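Local coordinates for protein putative thiol-disulfide isomerase or thioredoxin (Salmonella enterica subsp. enterica serovar Typhimurium, PDB 3L9V) that probably catalyses thiol-disulfide exchange, acting as a DsbA-like oxidoreductase that helps form disulfide bonds in other proteins, at residues F22-P27 and A86-G91; M77-V82 and S109-S114. All coordinates share one frame; numbering follows the deposited sequence.

How the interactions relate
Along the chain the four segments come in the order 22-27, 77-82, 86-91 and 109-114, so interactions 1 and 2 interleave. Helix 80-93 serves both: its first turn packs against the end of helix 100-111 in interaction 2, and its later turns meet the loop between strand 18-22 and helix 27-35 in interaction 1. The centres lie about 15 Å apart, yet the two meet directly where Ala86 CB comes within 3.6 Å of Ala110 CB. Interaction 1 is buried beside the probable CxxC site, while interaction 2 sits at the surface of the helical domain. Helix 80-93 thus physically connects the thioredoxin part with the outer helices.

Interaction 1: F22-P27 and A86-G91; sequences FSFYCP and AFFTAG
Phe24 and Phe88 bring the two backbones closest, with CA atoms 6.0 Å apart, where the type I turn from Ser23 to Cys26 comes up against helix 80-93. The Phe24 ring lies at the middle of the contact. Phe87 sets its CB over the centre of one face, 3.4 Å from the Phe24 ring centroid and 10° off the normal, a close CH-pi contact. Phe22 CE2 takes the opposite face, nearer the rim, so the ring is clamped from both sides. The edge of the Phe24 ring, led by CD1, points at the face of Phe88 in a T-shaped pair with centroids 4.8 Å apart and planes at 68°. A first torsion that sets Phe24 CG opposite its carbonyl carbon (chi1 -71°) swings the ring to the helix. The Phe87 ring itself meets the Phe24 ring obliquely, its CD2 near Phe24 CE2. Phe22 CD2 adds an apolar touch on Phe88 CZ at 4.0 Å. Polar backbone atoms are joined by a water that donates to Phe24 O at 2.8 Å and to Phe87 O at 2.7 Å. Within the loop, Ser23 OG accepts from Tyr25 N, an ST turn, which helps hold the bend. Cys26, the N-cap of helix 27-35, probably belongs with Cys29 to a thioredoxin-type CxxC site. Phe88 also packs on Cys29, Ser33 and Gln34 of that helix, while Phe87 reaches Leu67 and Ala70 of helix 64-77 and Val106 of helix 100-111. His56, at the end of strand 52-56, hydrogen-bonds Phe24 N through NE2.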
loop_
_atom_site.group_PDB
_atom_site.type_symbol
_atom_site.label_atom_id
_atom_site.label_comp_id
_atom_site.label_asym_id
_atom_site.label_seq_id
_atom_site.Cartn_x
_atom_site.Cartn_y
_atom_site.Cartn_z
ATOM N N PHE A 22 2.210 -3.189 0.320
ATOM C CA PHE A 22 3.398 -2.332 0.368
ATOM C C PHE A 22 3.905 -2.264 1.799
ATOM O O PHE A 22 3.224 -2.703 2.725
ATOM C CB PHE A 22 3.082 -0.903 -0.139
ATOM C CG PHE A 22 2.358 -0.008 0.907
ATOM C CD1 PHE A 22 1.030 -0.242 1.258
ATOM C CD2 PHE A 22 3.027 1.031 1.537
ATOM C CE1 PHE A 22 0.378 0.559 2.217
ATOM C CE2 PHE A 22 2.403 1.837 2.492
ATOM C CZ PHE A 22 1.060 1.603 2.828
ATOM N N SER A 23 5.096 -1.697 1.971
ATOM C CA SER A 23 5.638 -1.445 3.297
ATOM C C SER A 23 6.330 -0.087 3.337
ATOM O O SER A 23 6.972 0.290 2.378
ATOM C CB SER A 23 6.666 -2.510 3.660
ATOM O OG SER A 23 7.381 -2.114 4.823
ATOM N N PHE A 24 6.232 0.637 4.449
ATOM C CA PHE A 24 6.981 1.897 4.563
ATOM C C PHE A 24 8.518 1.724 4.585
ATOM O O PHE A 24 9.272 2.698 4.482
ATOM C CB PHE A 24 6.466 2.718 5.750
ATOM C CG PHE A 24 5.102 3.291 5.513
ATOM C CD1 PHE A 24 4.904 4.226 4.522
ATOM C CD2 PHE A 24 4.018 2.863 6.252
ATOM C CE1 PHE A 24 3.650 4.730 4.268
ATOM C CE2 PHE A 24 2.769 3.376 6.016
ATOM C CZ PHE A 24 2.581 4.306 5.018
ATOM N N TYR A 25 8.966 0.477 4.685
ATOM C CA TYR A 25 10.381 0.144 4.678
ATOM C C TYR A 25 10.903 -0.268 3.287
ATOM O O TYR A 25 12.100 -0.456 3.107
ATOM C CB TYR A 25 10.654 -1.022 5.620
ATOM C CG TYR A 25 10.606 -0.693 7.092
ATOM C CD1 TYR A 25 11.665 -0.035 7.713
ATOM C CD2 TYR A 25 9.518 -1.084 7.874
ATOM C CE1 TYR A 25 11.628 0.248 9.066
ATOM C CE2 TYR A 25 9.477 -0.820 9.221
ATOM C CZ TYR A 25 10.526 -0.137 9.810
ATOM O OH TYR A 25 10.484 0.122 11.150
ATOM N N CYS A 26 9.994 -0.379 2.323
ATOM C CA CYS A 26 10.287 -0.919 0.996
ATOM C C CYS A 26 10.655 0.177 0.007
ATOM O O CYS A 26 9.812 0.972 -0.374
ATOM C CB CYS A 26 9.058 -1.685 0.487
ATOM S SG CYS A 26 9.108 -2.141 -1.267
ATOM N N PRO A 27 11.932 0.242 -0.401
ATOM C CA PRO A 27 12.362 1.314 -1.314
ATOM C C PRO A 27 11.549 1.404 -2.627
ATOM O O PRO A 27 11.108 2.485 -3.016
ATOM C CB PRO A 27 13.835 0.956 -1.609
ATOM C CG PRO A 27 14.293 0.228 -0.372
ATOM C CD PRO A 27 13.067 -0.588 0.059
ATOM N N ALA A 86 3.120 11.107 4.749
ATOM C CA ALA A 86 3.805 11.367 6.021
ATOM C C ALA A 86 4.794 10.270 6.447
ATOM O O ALA A 86 5.909 10.574 6.896
ATOM C CB ALA A 86 2.798 11.639 7.137
ATOM N N PHE A 87 4.399 9.001 6.315
ATOM C CA PHE A 87 5.267 7.912 6.749
ATOM C C PHE A 87 6.450 7.635 5.799
ATOM O O PHE A 87 7.510 7.180 6.239
ATOM C CB PHE A 87 4.468 6.644 7.023
ATOM C CG PHE A 87 3.787 6.635 8.378
ATOM C CD1 PHE A 87 4.516 6.787 9.539
ATOM C CD2 PHE A 87 2.428 6.447 8.480
ATOM C CE1 PHE A 87 3.890 6.760 10.782
ATOM C CE2 PHE A 87 1.796 6.437 9.716
ATOM C CZ PHE A 87 2.522 6.600 10.862
ATOM N N PHE A 88 6.268 7.896 4.505
ATOM C CA PHE A 88 7.385 7.753 3.583
ATOM C C PHE A 88 8.399 8.881 3.785
ATOM O O PHE A 88 9.590 8.658 3.744
ATOM C CB PHE A 88 6.899 7.695 2.139
ATOM C CG PHE A 88 6.533 6.292 1.687
ATOM C CD1 PHE A 88 7.388 5.247 1.919
ATOM C CD2 PHE A 88 5.339 6.050 1.011
ATOM C CE1 PHE A 88 7.057 3.952 1.496
ATOM C CE2 PHE A 88 5.004 4.772 0.594
ATOM C CZ PHE A 88 5.858 3.728 0.839
ATOM N N THR A 89 7.908 10.093 4.007
ATOM C CA THR A 89 8.785 11.203 4.362
ATOM C C THR A 89 9.531 10.893 5.646
ATOM O O THR A 89 10.760 10.961 5.688
ATOM C CB THR A 89 7.983 12.488 4.526
ATOM O OG1 THR A 89 7.304 12.739 3.300
ATOM C CG2 THR A 89 8.904 13.670 4.854
ATOM N N ALA A 90 8.793 10.488 6.678
ATOM C CA ALA A 90 9.409 10.231 7.977
ATOM C C ALA A 90 10.469 9.148 7.912
ATOM O O ALA A 90 11.508 9.247 8.570
ATOM C CB ALA A 90 8.364 9.882 9.026
ATOM N N GLY A 91 10.216 8.103 7.131
ATOM C CA GLY A 91 11.169 7.014 7.082
ATOM C C GLY A 91 12.246 7.241 6.030
ATOM O O GLY A 91 13.379 7.612 6.352
HETATM O O HOH W 1 9.271 5.435 5.096
#

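Interaction 2: M77-V82 and S109-S114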
loop_
_atom_site.group_PDB
_atom_site.type_symbol
_atom_site.label_atom_id
_atom_site.label_comp_id
_atom_site.label_asym_id
_atom_site.label_seq_id
_atom_site.Cartn_x
_atom_site.Cartn_y
_atom_site.Cartn_z
HETATM N N MSE A 77 -10.066 5.828 9.197
HETATM C CA MSE A 77 -10.315 7.272 9.257
HETATM C C MSE A 77 -10.349 7.930 7.887
HETATM O O MSE A 77 -10.616 9.116 7.782
HETATM C CB MSE A 77 -9.252 7.994 10.110
HETATM C CG MSE A 77 -9.301 7.699 11.590
HETATM SE SE MSE A 77 -7.780 8.518 12.555
HETATM C CE MSE A 77 -7.965 10.365 12.009
ATOM N N LYS A 78 -10.087 7.164 6.834
ATOM C CA LYS A 78 -10.096 7.725 5.482
ATOM C C LYS A 78 -9.022 8.767 5.312
ATOM O O LYS A 78 -9.230 9.793 4.645
ATOM C CB LYS A 78 -11.467 8.332 5.163
ATOM C CG LYS A 78 -12.579 7.286 5.216
ATOM C CD LYS A 78 -13.948 7.872 4.906
ATOM C CE LYS A 78 -15.016 6.784 4.993
ATOM N NZ LYS A 78 -16.399 7.336 4.961
ATOM N N GLU A 79 -7.868 8.490 5.911
ATOM C CA GLU A 79 -6.738 9.409 5.898
ATOM C C GLU A 79 -5.500 8.770 5.253
ATOM O O GLU A 79 -4.372 9.173 5.525
ATOM C CB GLU A 79 -6.391 9.833 7.332
ATOM C CG GLU A 79 -7.512 10.585 8.055
ATOM C CD GLU A 79 -7.493 12.062 7.743
ATOM O OE1 GLU A 79 -7.169 12.432 6.587
ATOM O OE2 GLU A 79 -7.782 12.861 8.662
ATOM N N THR A 80 -5.694 7.777 4.401
ATOM C CA THR A 80 -4.509 7.122 3.805
ATOM C C THR A 80 -3.647 8.078 2.973
ATOM O O THR A 80 -2.418 8.023 3.037
ATOM C CB THR A 80 -4.883 5.913 2.955
ATOM O OG1 THR A 80 -5.789 6.333 1.946
ATOM C CG2 THR A 80 -5.529 4.842 3.813
ATOM N N ASP A 81 -4.270 8.988 2.237
ATOM C CA ASP A 81 -3.493 9.954 1.454
ATOM C C ASP A 81 -2.443 10.726 2.281
ATOM O O ASP A 81 -1.254 10.661 1.975
ATOM C CB ASP A 81 -4.396 10.897 0.633
ATOM C CG ASP A 81 -5.397 11.696 1.489
ATOM O OD1 ASP A 81 -6.195 12.453 0.893
ATOM O OD2 ASP A 81 -5.406 11.586 2.732
ATOM N N VAL A 82 -2.855 11.437 3.334
ATOM C CA VAL A 82 -1.873 12.185 4.130
ATOM C C VAL A 82 -0.948 11.262 4.905
ATOM O O VAL A 82 0.234 11.554 5.097
ATOM C CB VAL A 82 -2.539 13.200 5.102
ATOM C CG1 VAL A 82 -3.301 14.231 4.330
ATOM C CG2 VAL A 82 -3.468 12.482 6.092
ATOM N N SER A 109 0.748 14.300 13.672
ATOM C CA SER A 109 1.158 15.488 12.944
ATOM C C SER A 109 0.503 15.571 11.568
ATOM O O SER A 109 0.184 16.645 11.087
ATOM C CB SER A 109 2.680 15.514 12.797
ATOM O OG SER A 109 3.082 16.614 12.003
ATOM N N ALA A 110 0.294 14.434 10.929
ATOM C CA ALA A 110 -0.261 14.429 9.578
ATOM C C ALA A 110 -1.771 14.646 9.618
ATOM O O ALA A 110 -2.374 15.214 8.694
ATOM C CB ALA A 110 0.062 13.107 8.897
ATOM N N THR A 111 -2.407 14.176 10.676
ATOM C CA THR A 111 -3.865 14.227 10.687
ATOM C C THR A 111 -4.496 15.261 11.644
ATOM O O THR A 111 -5.646 15.660 11.456
ATOM C CB THR A 111 -4.432 12.855 10.986
ATOM O OG1 THR A 111 -4.051 12.481 12.317
ATOM C CG2 THR A 111 -3.876 11.822 9.943
ATOM N N GLY A 112 -3.739 15.682 12.649
ATOM C CA GLY A 112 -4.248 16.604 13.650
ATOM C C GLY A 112 -5.018 15.869 14.734
ATOM O O GLY A 112 -5.632 16.504 15.584
ATOM N N ILE A 113 -5.010 14.535 14.707
ATOM C CA ILE A 113 -5.710 13.782 15.745
ATOM C C ILE A 113 -4.994 14.049 17.074
ATOM O O ILE A 113 -3.793 14.307 17.089
ATOM C CB ILE A 113 -5.811 12.255 15.429
ATOM C CG1 ILE A 113 -6.854 11.573 16.311
ATOM C CG2 ILE A 113 -4.493 11.524 15.631
ATOM C CD1 ILE A 113 -6.849 10.031 16.175
ATOM N N SER A 114 -5.725 14.025 18.178
ATOM C CA SER A 114 -5.107 14.298 19.465
ATOM C C SER A 114 -4.463 13.042 20.020
ATOM O O SER A 114 -4.794 11.909 19.623
ATOM C CB SER A 114 -6.126 14.869 20.453
ATOM O OG SER A 114 -7.040 13.882 20.882
#
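Val82 and Thr111 meet methyl to methyl, CG2 of Val82 lying 3.9 Å from CG2 of Thr111, where the first turn of helix 80-93 passes the last turn of helix 100-111. The tighter part of the contact centres on Thr111, with Glu79 and Val82 against it. With chi1 at 65°, Thr111 CG2 lies opposite the carbonyl carbon and touches both Val82 CG2 and Glu79 CB. Glu79 folds its carboxylate across the threonine, OE2 4.1 Å from Thr111 CB, an approach of van der Waals kind only. The hydroxyl turns back to its own chain, where OG1 accepts from Ile113 N at 3.3 Å and 160°, an ST turn, and is also hydrogen-bonded to Phe107 O. The same Val82 methyl also rests 3.9 Å from Ala110 O, and in return Ala110 CB sits 4.1 Å from Val82 O, so small groups let the backbones approach to 6.1 Å between the CA atoms of Val82 and Ala110.

The Met77 end is more thinly populated. Selenomethionine Met77, bent at its third torsion, lays SE 4.0 Å from Ile113 CD1, but its CE comes no nearer Thr111 than 4.4 Å from CB. All the touching residues stay partly exposed, as befits a surface contact. Ile113 and Met77 both lean on Phe107 as well, and Ala110 and Thr111 also touch Ile83 of helix 80-93. Both segments are helix boundaries: Lys78 closes helix 64-77 with a Schellman motif, Glu79 is the N-cap of helix 80-93, Gly112 ends helix 100-111 with positive phi, and Ser114 caps the next helix. Such packing of helix ends joins successive helices of the helical domain that DsbA-like proteins insert into the thioredoxin fold.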